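Long-range contacts in decapping nuclease RAI1 (Candida albicans, PDB 5BUD), which removes the NAD cap from the 5' end of RNAs with the help of divalent metal ions, and binds and stimulates the exoribonuclease RAT1: residues I346-R350 and L362-D366; E22-Y26 and A84-Y88; I214-L219 and Y329-D334. One frame throughout, in Å; residues are numbered along the deposited sequence.

How the contacts relate
All three contacts lie within the PD-(D/E)XK nuclease fold, and each involves a strand of its extended sheet system. Contact 2 is nearest the active site: the side chain of Tyr26 is about 8 Å from that of Glu224, a manganese ligand, and about 13 Å from a bound manganese ion. In contact 3, the side chain of Tyr329 is about 11 Å from that of Gln271, which probably binds substrate. Contact 1 is remote, its nearest atom about 21 Å from the RNA. Strand 205-214 pairs with strand 21-28 and leads into the turn of contact 3; nearest atoms of contacts 2 and 3 are about 7 Å apart, those of contacts 1 and 3 about 8 Å.

Contact 1: I346-R350 and L362-D366; sequences IKSYR and LSETD
Arg350 and Ser363 face each other as a hydrogen-bonded pair in an antiparallel beta hairpin built from strands 349-354 and 359-364. Arg350 N gives its proton to Ser363 O at 2.8 Å, and Ser363 N returns the bond to Arg350 O. A water bridges the strands at this pair, donating to Arg350 O and lying 2.8 Å from Ser363 OG. Next along, Tyr349 and Glu364 form the non-hydrogen-bonded pair, and here Tyr349 CA comes within 3.2 Å of Ser363 O in a CA-H...O contact. Beyond the last strand residue the pairing is carried on by Thr365 N, whose 2.8 Å bond to Ser348 O is almost straight at the hydrogen (174°).

Thr365 turns its two branches to different work. With OG1 between the backbone N and the carbonyl carbon (chi1 66°), the hydroxyl lies beside Ser348 CB and donates to a second water. Thr365 CG2 rests against Tyr349 C at 3.6 Å and touches Arg350 CG. That second water also accepts from Ser348 N and donates to Thr365 O, so it links Ser348 to Thr365 beside their direct bond. At the outer edge Lys347 crosses Glu364 at about a right angle: its CD packs on the carboxylate carbon, and NZ forms a salt bridge with OE1. Arg350 reaches toward Asp366 in a long ion pair, NH1 to OD1 3.7 Å, with the carboxylate turned 79° from the guanidinium plane.

Further out, the start of strand 349-354 is joined to strand 121-128 by the backbone, through hydrogen bonding between Tyr349 and Val125, and to helix 367-377 by a side chain, where Ser348 OG is hydrogen-bonded to Asn370 OD1.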
loop_
_atom_site.group_PDB
_atom_site.type_symbol
_atom_site.label_atom_id
_atom_site.label_comp_id
_atom_site.label_asym_id
_atom_site.label_seq_id
_atom_site.Cartn_x
_atom_site.Cartn_y
_atom_site.Cartn_z
ATOM N N ILE A 346 -14.738 17.790 -17.665
ATOM C CA ILE A 346 -14.463 17.922 -19.083
ATOM C C ILE A 346 -13.029 17.462 -19.382
ATOM O O ILE A 346 -12.656 17.229 -20.534
ATOM C CB ILE A 346 -14.755 19.392 -19.507
ATOM C CG1 ILE A 346 -15.739 19.413 -20.659
ATOM C CG2 ILE A 346 -13.495 20.203 -19.722
ATOM C CD1 ILE A 346 -17.128 19.009 -20.214
ATOM N N LYS A 347 -12.233 17.291 -18.334
ATOM C CA LYS A 347 -10.857 16.866 -18.521
ATOM C C LYS A 347 -10.279 16.076 -17.362
ATOM O O LYS A 347 -10.951 15.841 -16.358
ATOM C CB LYS A 347 -9.979 18.059 -18.865
ATOM C CG LYS A 347 -10.196 19.312 -18.059
ATOM C CD LYS A 347 -9.909 20.477 -18.996
ATOM C CE LYS A 347 -9.428 21.714 -18.277
ATOM N NZ LYS A 347 -9.476 22.863 -19.237
ATOM N N SER A 348 -9.046 15.623 -17.583
ATOM C CA SER A 348 -8.265 14.832 -16.632
ATOM C C SER A 348 -6.830 15.346 -16.671
ATOM O O SER A 348 -6.441 16.080 -17.616
ATOM C CB SER A 348 -8.263 13.386 -17.075
ATOM O OG SER A 348 -9.559 12.851 -17.119
ATOM N N TYR A 349 -6.042 14.923 -15.680
ATOM C CA TYR A 349 -4.675 15.397 -15.485
ATOM C C TYR A 349 -3.657 14.282 -15.194
ATOM O O TYR A 349 -3.980 13.272 -14.568
ATOM C CB TYR A 349 -4.626 16.396 -14.329
ATOM C CG TYR A 349 -5.679 17.452 -14.463
ATOM C CD1 TYR A 349 -5.396 18.694 -15.049
ATOM C CD2 TYR A 349 -6.964 17.202 -14.036
ATOM C CE1 TYR A 349 -6.394 19.656 -15.187
ATOM C CE2 TYR A 349 -7.961 18.149 -14.173
ATOM C CZ TYR A 349 -7.679 19.370 -14.742
ATOM O OH TYR A 349 -8.707 20.285 -14.834
ATOM N N ARG A 350 -2.425 14.525 -15.632
ATOM C CA ARG A 350 -1.267 13.751 -15.242
ATOM C C ARG A 350 -0.657 14.461 -14.066
ATOM O O ARG A 350 -0.412 15.654 -14.133
ATOM C CB ARG A 350 -0.205 13.756 -16.331
ATOM C CG ARG A 350 -0.484 12.872 -17.518
ATOM C CD ARG A 350 0.816 12.562 -18.245
ATOM N NE ARG A 350 0.834 11.166 -18.626
ATOM C CZ ARG A 350 0.069 10.636 -19.578
ATOM N NH1 ARG A 350 -0.787 11.384 -20.283
ATOM N NH2 ARG A 350 0.156 9.337 -19.821
ATOM N N LEU A 362 1.288 19.074 -12.493
ATOM C CA LEU A 362 -0.030 18.694 -12.903
ATOM C C LEU A 362 -0.237 19.287 -14.302
ATOM O O LEU A 362 -0.111 20.496 -14.491
ATOM C CB LEU A 362 -1.000 19.319 -11.917
ATOM C CG LEU A 362 -2.274 18.669 -11.410
ATOM C CD1 LEU A 362 -2.134 17.180 -11.206
ATOM C CD2 LEU A 362 -2.683 19.402 -10.137
ATOM N N SER A 363 -0.520 18.438 -15.281
ATOM C CA SER A 363 -0.803 18.924 -16.627
ATOM C C SER A 363 -2.021 18.197 -17.188
ATOM O O SER A 363 -2.318 17.066 -16.795
ATOM C CB SER A 363 0.428 18.753 -17.537
ATOM O OG SER A 363 0.923 17.422 -17.524
ATOM N N GLU A 364 -2.720 18.847 -18.109
ATOM C CA GLU A 364 -3.913 18.274 -18.685
ATOM C C GLU A 364 -3.550 17.119 -19.595
ATOM O O GLU A 364 -2.579 17.194 -20.369
ATOM C CB GLU A 364 -4.640 19.355 -19.493
ATOM C CG GLU A 364 -6.081 19.080 -19.846
ATOM C CD GLU A 364 -6.676 20.229 -20.661
ATOM O OE1 GLU A 364 -6.430 21.413 -20.314
ATOM O OE2 GLU A 364 -7.368 19.936 -21.654
ATOM N N THR A 365 -4.336 16.052 -19.531
ATOM C CA THR A 365 -4.166 14.957 -20.461
ATOM C C THR A 365 -4.742 15.302 -21.847
ATOM O O THR A 365 -5.501 16.257 -22.016
ATOM C CB THR A 365 -4.878 13.676 -19.999
ATOM O OG1 THR A 365 -6.298 13.895 -20.011
ATOM C CG2 THR A 365 -4.418 13.263 -18.597
ATOM N N ASP A 366 -4.377 14.458 -22.799
ATOM C CA ASP A 366 -4.933 14.430 -24.152
ATOM C C ASP A 366 -6.422 13.998 -24.080
ATOM O O ASP A 366 -6.828 13.200 -23.188
ATOM C CB ASP A 366 -4.144 13.426 -25.026
ATOM C CG ASP A 366 -2.734 13.078 -24.455
ATOM O OD1 ASP A 366 -2.570 12.823 -23.218
ATOM O OD2 ASP A 366 -1.786 13.028 -25.264
HETATM O O HOH W 1 -7.991 16.183 -20.392
HETATM O O HOH W 2 2.337 16.601 -15.197
#

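Contact 2: E22-Y26 and A84-Y88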
loop_
_atom_site.group_PDB
_atom_site.type_symbol
_atom_site.label_atom_id
_atom_site.label_comp_id
_atom_site.label_asym_id
_atom_site.label_seq_id
_atom_site.Cartn_x
_atom_site.Cartn_y
_atom_site.Cartn_z
ATOM N N GLU A 22 -12.064 2.676 9.169
ATOM C CA GLU A 22 -12.492 1.828 8.066
ATOM C C GLU A 22 -13.952 2.155 7.751
ATOM O O GLU A 22 -14.760 2.274 8.662
ATOM C CB GLU A 22 -12.389 0.360 8.443
ATOM C CG GLU A 22 -12.876 -0.589 7.360
ATOM C CD GLU A 22 -12.523 -2.026 7.647
ATOM O OE1 GLU A 22 -11.316 -2.346 7.729
ATOM O OE2 GLU A 22 -13.454 -2.842 7.775
ATOM N N LEU A 23 -14.270 2.248 6.460
ATOM C CA LEU A 23 -15.640 2.405 5.975
ATOM C C LEU A 23 -16.222 1.035 5.672
ATOM O O LEU A 23 -17.311 0.710 6.138
ATOM C CB LEU A 23 -15.670 3.288 4.717
ATOM C CG LEU A 23 -15.082 4.706 4.860
ATOM C CD1 LEU A 23 -15.169 5.494 3.552
ATOM C CD2 LEU A 23 -15.754 5.473 5.995
ATOM N N PHE A 24 -15.508 0.243 4.875
ATOM C CA PHE A 24 -15.908 -1.117 4.565
ATOM C C PHE A 24 -14.687 -1.881 4.081
ATOM O O PHE A 24 -13.589 -1.325 4.039
ATOM C CB PHE A 24 -17.010 -1.124 3.470
ATOM C CG PHE A 24 -16.569 -0.500 2.164
ATOM C CD1 PHE A 24 -16.742 0.837 1.938
ATOM C CD2 PHE A 24 -15.953 -1.261 1.195
ATOM C CE1 PHE A 24 -16.315 1.422 0.777
ATOM C CE2 PHE A 24 -15.531 -0.688 0.004
ATOM C CZ PHE A 24 -15.701 0.657 -0.200
ATOM N N SER A 25 -14.898 -3.141 3.690
ATOM C CA SER A 25 -13.878 -3.971 3.117
ATOM C C SER A 25 -14.432 -4.797 1.978
ATOM O O SER A 25 -15.641 -4.925 1.830
ATOM C CB SER A 25 -13.336 -4.927 4.162
ATOM O OG SER A 25 -14.394 -5.671 4.716
ATOM N N TYR A 26 -13.520 -5.385 1.218
ATOM C CA TYR A 26 -13.845 -6.336 0.186
ATOM C C TYR A 26 -12.600 -7.209 0.034
ATOM O O TYR A 26 -11.632 -7.022 0.784
ATOM C CB TYR A 26 -14.286 -5.613 -1.102
ATOM C CG TYR A 26 -13.283 -4.744 -1.814
ATOM C CD1 TYR A 26 -12.903 -3.517 -1.306
ATOM C CD2 TYR A 26 -12.742 -5.129 -3.027
ATOM C CE1 TYR A 26 -11.996 -2.695 -1.965
ATOM C CE2 TYR A 26 -11.832 -4.326 -3.695
ATOM C CZ TYR A 26 -11.460 -3.105 -3.157
ATOM O OH TYR A 26 -10.556 -2.333 -3.844
ATOM N N ALA A 84 -17.334 -1.961 -5.195
ATOM C CA ALA A 84 -17.409 -2.020 -3.740
ATOM C C ALA A 84 -18.005 -0.742 -3.199
ATOM O O ALA A 84 -18.873 -0.793 -2.337
ATOM C CB ALA A 84 -16.016 -2.257 -3.145
ATOM N N ILE A 85 -17.556 0.406 -3.709
ATOM C CA ILE A 85 -18.113 1.721 -3.304
ATOM C C ILE A 85 -19.637 1.849 -3.604
ATOM O O ILE A 85 -20.389 2.335 -2.769
ATOM C CB ILE A 85 -17.318 2.881 -3.948
ATOM C CG1 ILE A 85 -15.948 3.040 -3.234
ATOM C CG2 ILE A 85 -18.081 4.185 -3.877
ATOM C CD1 ILE A 85 -14.980 4.021 -3.879
ATOM N N ILE A 86 -20.085 1.394 -4.780
ATOM C CA ILE A 86 -21.535 1.428 -5.125
ATOM C C ILE A 86 -22.342 0.597 -4.107
ATOM O O ILE A 86 -23.335 1.056 -3.577
ATOM C CB ILE A 86 -21.810 0.901 -6.561
ATOM C CG1 ILE A 86 -21.187 1.842 -7.606
ATOM C CG2 ILE A 86 -23.318 0.765 -6.802
ATOM C CD1 ILE A 86 -20.933 1.188 -8.957
ATOM N N LYS A 87 -21.870 -0.604 -3.799
ATOM C CA LYS A 87 -22.509 -1.428 -2.765
ATOM C C LYS A 87 -22.652 -0.711 -1.427
ATOM O O LYS A 87 -23.747 -0.709 -0.821
ATOM C CB LYS A 87 -21.746 -2.723 -2.576
ATOM C CG LYS A 87 -22.444 -3.718 -1.670
ATOM C CD LYS A 87 -21.819 -5.104 -1.795
ATOM C CE LYS A 87 -22.467 -6.093 -0.837
ATOM N NZ LYS A 87 -22.360 -5.607 0.561
ATOM N N TYR A 88 -21.558 -0.090 -0.959
ATOM C CA TYR A 88 -21.569 0.601 0.325
ATOM C C TYR A 88 -22.473 1.797 0.279
ATOM O O TYR A 88 -23.273 2.014 1.176
ATOM C CB TYR A 88 -20.141 1.051 0.712
ATOM C CG TYR A 88 -20.039 1.829 2.024
ATOM C CD1 TYR A 88 -20.206 1.194 3.259
ATOM C CD2 TYR A 88 -19.734 3.184 2.027
ATOM C CE1 TYR A 88 -20.106 1.905 4.455
ATOM C CE2 TYR A 88 -19.622 3.904 3.212
ATOM C CZ TYR A 88 -19.815 3.264 4.418
ATOM O OH TYR A 88 -19.694 3.997 5.571
HETATM O O HOH W 3 -18.879 2.314 7.683
#
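Phe24 reaches from strand 21-28 onto helix 78-92 and meets three of its residues in turn. Its CB lies 4.0 Å from Tyr88 CD1. The ring then stands with CG between the backbone N and the carbonyl carbon (chi1 61°), which directs it at the helix. CD1 makes the tight contact, 3.4 Å from Tyr88 CG, over one face of the tyrosine ring and offset toward its rim; the two rings are oblique, their planes 32° apart. CE1 continues along Tyr88 CB. Across the ring from CD1, CE2 touches Ala84 CB at 3.6 Å, and the Ala84 carbonyl oxygen lies over one face of the phenyl group. At the tip, CZ meets Ile85 CG1, which approaches the ring edge near its plane.

Leu23 and Phe24 form a classic beta bulge opposite Val209 of strand 205-214, and both direct their CB atoms at the helix. Leu23 CB packs beside the far end of the Tyr88 ring, 4.2 Å from CZ. The polar tip of Tyr88 is tied back to the strand through a water, which donates to Leu23 O and lies 2.8 Å from Tyr88 OH.

Two residues along the strand, Tyr26 also meets Ala84 CB. The methyl sits over one face of the Tyr26 ring in a CH-pi contact, 4.1 Å from the centroid and nearest CD1. Tyr26 in turn leans on Leu207 and Val209 of strand 205-214, and on Ser80 and Leu81 one helical turn before Ala84.

Contact 3: I214-L219 and Y329-D334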
loop_
_atom_site.group_PDB
_atom_site.type_symbol
_atom_site.label_atom_id
_atom_site.label_comp_id
_atom_site.label_asym_id
_atom_site.label_seq_id
_atom_site.Cartn_x
_atom_site.Cartn_y
_atom_site.Cartn_z
ATOM N N ILE A 214 -5.960 14.996 6.411
ATOM C CA ILE A 214 -4.808 15.778 6.883
ATOM C C ILE A 214 -5.095 17.221 6.533
ATOM O O ILE A 214 -5.627 17.501 5.445
ATOM C CB ILE A 214 -3.473 15.293 6.294
ATOM C CG1 ILE A 214 -2.313 16.140 6.824
ATOM C CG2 ILE A 214 -3.492 15.284 4.766
ATOM C CD1 ILE A 214 -0.972 15.490 6.590
ATOM N N GLY A 215 -4.814 18.125 7.473
ATOM C CA GLY A 215 -5.238 19.520 7.333
ATOM C C GLY A 215 -6.755 19.545 7.192
ATOM O O GLY A 215 -7.462 18.902 7.953
ATOM N N ASN A 216 -7.264 20.246 6.190
ATOM C CA ASN A 216 -8.694 20.261 5.959
ATOM C C ASN A 216 -9.096 19.400 4.760
ATOM O O ASN A 216 -10.179 19.572 4.228
ATOM C CB ASN A 216 -9.184 21.709 5.778
ATOM C CG ASN A 216 -8.449 22.436 4.659
ATOM O OD1 ASN A 216 -8.263 21.894 3.565
ATOM N ND2 ASN A 216 -8.022 23.666 4.930
ATOM N N VAL A 217 -8.242 18.471 4.338
ATOM C CA VAL A 217 -8.562 17.607 3.188
ATOM C C VAL A 217 -9.011 16.224 3.643
ATOM O O VAL A 217 -8.459 15.676 4.579
ATOM C CB VAL A 217 -7.361 17.476 2.231
ATOM C CG1 VAL A 217 -7.730 16.602 1.026
ATOM C CG2 VAL A 217 -6.940 18.846 1.747
ATOM N N LYS A 218 -10.025 15.668 2.980
ATOM C CA LYS A 218 -10.497 14.316 3.276
ATOM C C LYS A 218 -10.059 13.338 2.191
ATOM O O LYS A 218 -10.181 13.634 0.991
ATOM C CB LYS A 218 -12.027 14.299 3.401
ATOM C CG LYS A 218 -12.559 14.998 4.654
ATOM C CD LYS A 218 -11.752 14.655 5.904
ATOM C CE LYS A 218 -12.249 15.368 7.161
ATOM N NZ LYS A 218 -11.603 16.710 7.303
ATOM N N LEU A 219 -9.545 12.187 2.621
ATOM C CA LEU A 219 -9.110 11.143 1.689
ATOM C C LEU A 219 -9.700 9.804 2.032
ATOM O O LEU A 219 -9.752 9.450 3.193
ATOM C CB LEU A 219 -7.603 10.986 1.694
ATOM C CG LEU A 219 -6.823 12.246 1.317
ATOM C CD1 LEU A 219 -6.328 12.894 2.593
ATOM C CD2 LEU A 219 -5.662 11.872 0.394
ATOM N N TYR A 329 3.617 15.832 2.504
ATOM C CA TYR A 329 2.375 15.133 2.089
ATOM C C TYR A 329 1.197 16.094 2.244
ATOM O O TYR A 329 0.396 16.241 1.317
ATOM C CB TYR A 329 2.214 13.839 2.912
ATOM C CG TYR A 329 0.861 13.167 2.918
ATOM C CD1 TYR A 329 0.372 12.507 1.795
ATOM C CD2 TYR A 329 0.102 13.119 4.084
ATOM C CE1 TYR A 329 -0.867 11.863 1.836
ATOM C CE2 TYR A 329 -1.116 12.478 4.126
ATOM C CZ TYR A 329 -1.601 11.859 3.004
ATOM O OH TYR A 329 -2.822 11.226 3.075
ATOM N N GLY A 330 1.133 16.798 3.374
ATOM C CA GLY A 330 0.075 17.776 3.610
ATOM C C GLY A 330 0.038 18.927 2.604
ATOM O O GLY A 330 -1.040 19.366 2.201
ATOM N N ALA A 331 1.211 19.389 2.178
ATOM C CA ALA A 331 1.320 20.431 1.154
ATOM C C ALA A 331 0.809 19.904 -0.190
ATOM O O ALA A 331 0.024 20.563 -0.868
ATOM C CB ALA A 331 2.757 20.879 1.040
ATOM N N VAL A 332 1.224 18.689 -0.548
ATOM C CA VAL A 332 0.770 18.076 -1.803
ATOM C C VAL A 332 -0.755 17.989 -1.848
ATOM O O VAL A 332 -1.355 18.438 -2.807
ATOM C CB VAL A 332 1.356 16.665 -2.022
ATOM C CG1 VAL A 332 0.675 15.953 -3.197
ATOM C CG2 VAL A 332 2.847 16.743 -2.271
ATOM N N VAL A 333 -1.385 17.382 -0.839
ATOM C CA VAL A 333 -2.838 17.106 -0.923
ATOM C C VAL A 333 -3.680 18.383 -0.846
ATOM O O VAL A 333 -4.704 18.494 -1.528
ATOM C CB VAL A 333 -3.326 16.081 0.124
ATOM C CG1 VAL A 333 -2.598 14.753 -0.092
ATOM C CG2 VAL A 333 -3.151 16.622 1.536
ATOM N N ASP A 334 -3.249 19.352 -0.037
ATOM C CA ASP A 334 -3.857 20.669 -0.087
ATOM C C ASP A 334 -3.734 21.326 -1.485
ATOM O O ASP A 334 -4.679 21.943 -1.961
ATOM C CB ASP A 334 -3.275 21.595 0.977
ATOM C CG ASP A 334 -4.031 22.910 1.048
ATOM O OD1 ASP A 334 -5.153 22.941 1.613
ATOM O OD2 ASP A 334 -3.516 23.896 0.496
HETATM O O HOH W 4 -3.307 19.152 4.044
HETATM O O HOH W 5 -5.212 21.171 3.895
HETATM O O HOH W 6 -7.622 21.912 0.700
#
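Ile214 overlaps the ring of Tyr329 with both of its branches. Ile214 CD1, at the end of an extended side chain (chi1 180°, chi2 164°), comes obliquely to the ring, 3.6 Å from Tyr329 CD2, and CG2 lies near Tyr329 CE2. The same CD1 packs on Gly330 CA, where the helix has no side chain to hold it off. Ile214 CG2 also fits against Val333 CG2 at 3.5 Å, the two side chains crossing at about a right angle.

The strand side beyond the turn adds two more apolar residues. Val217 sets CG2 over the helix backbone, 4.0 Å from both Val333 O and Asp334 CA. Leu219 meets Tyr329 from the opposite direction: its two methyls lie beside the phenol oxygen, CD1 at 3.9 Å, and CD2 touches Val333 CG1. Behind this, Met107 and Leu111 of helix 104-112 pack on the Tyr329 side chain.

Toward the more open end, water takes over from hydrocarbon. One water donates to Asp334 OD1 and to Asn216 OD1, the latter 2.9 Å from the water oxygen. A second water accepts from Asn216 N and lies 2.9 Å from Asp334 OD1, with other acceptors competing for its protons.

Strand 217-219 and helix 329-334 run at 93° to each other, with axes 9.7 Å apart. The helix packs on the residues flanking the type II' turn from Ile214 to Val217, with Gly215 at positive phi, which joins antiparallel strands 205-214 and 217-228: a beta hairpin with a two-residue type II' loop in the nuclease fold, whose second strand carries on to the manganese ligands Glu224 and Asp226.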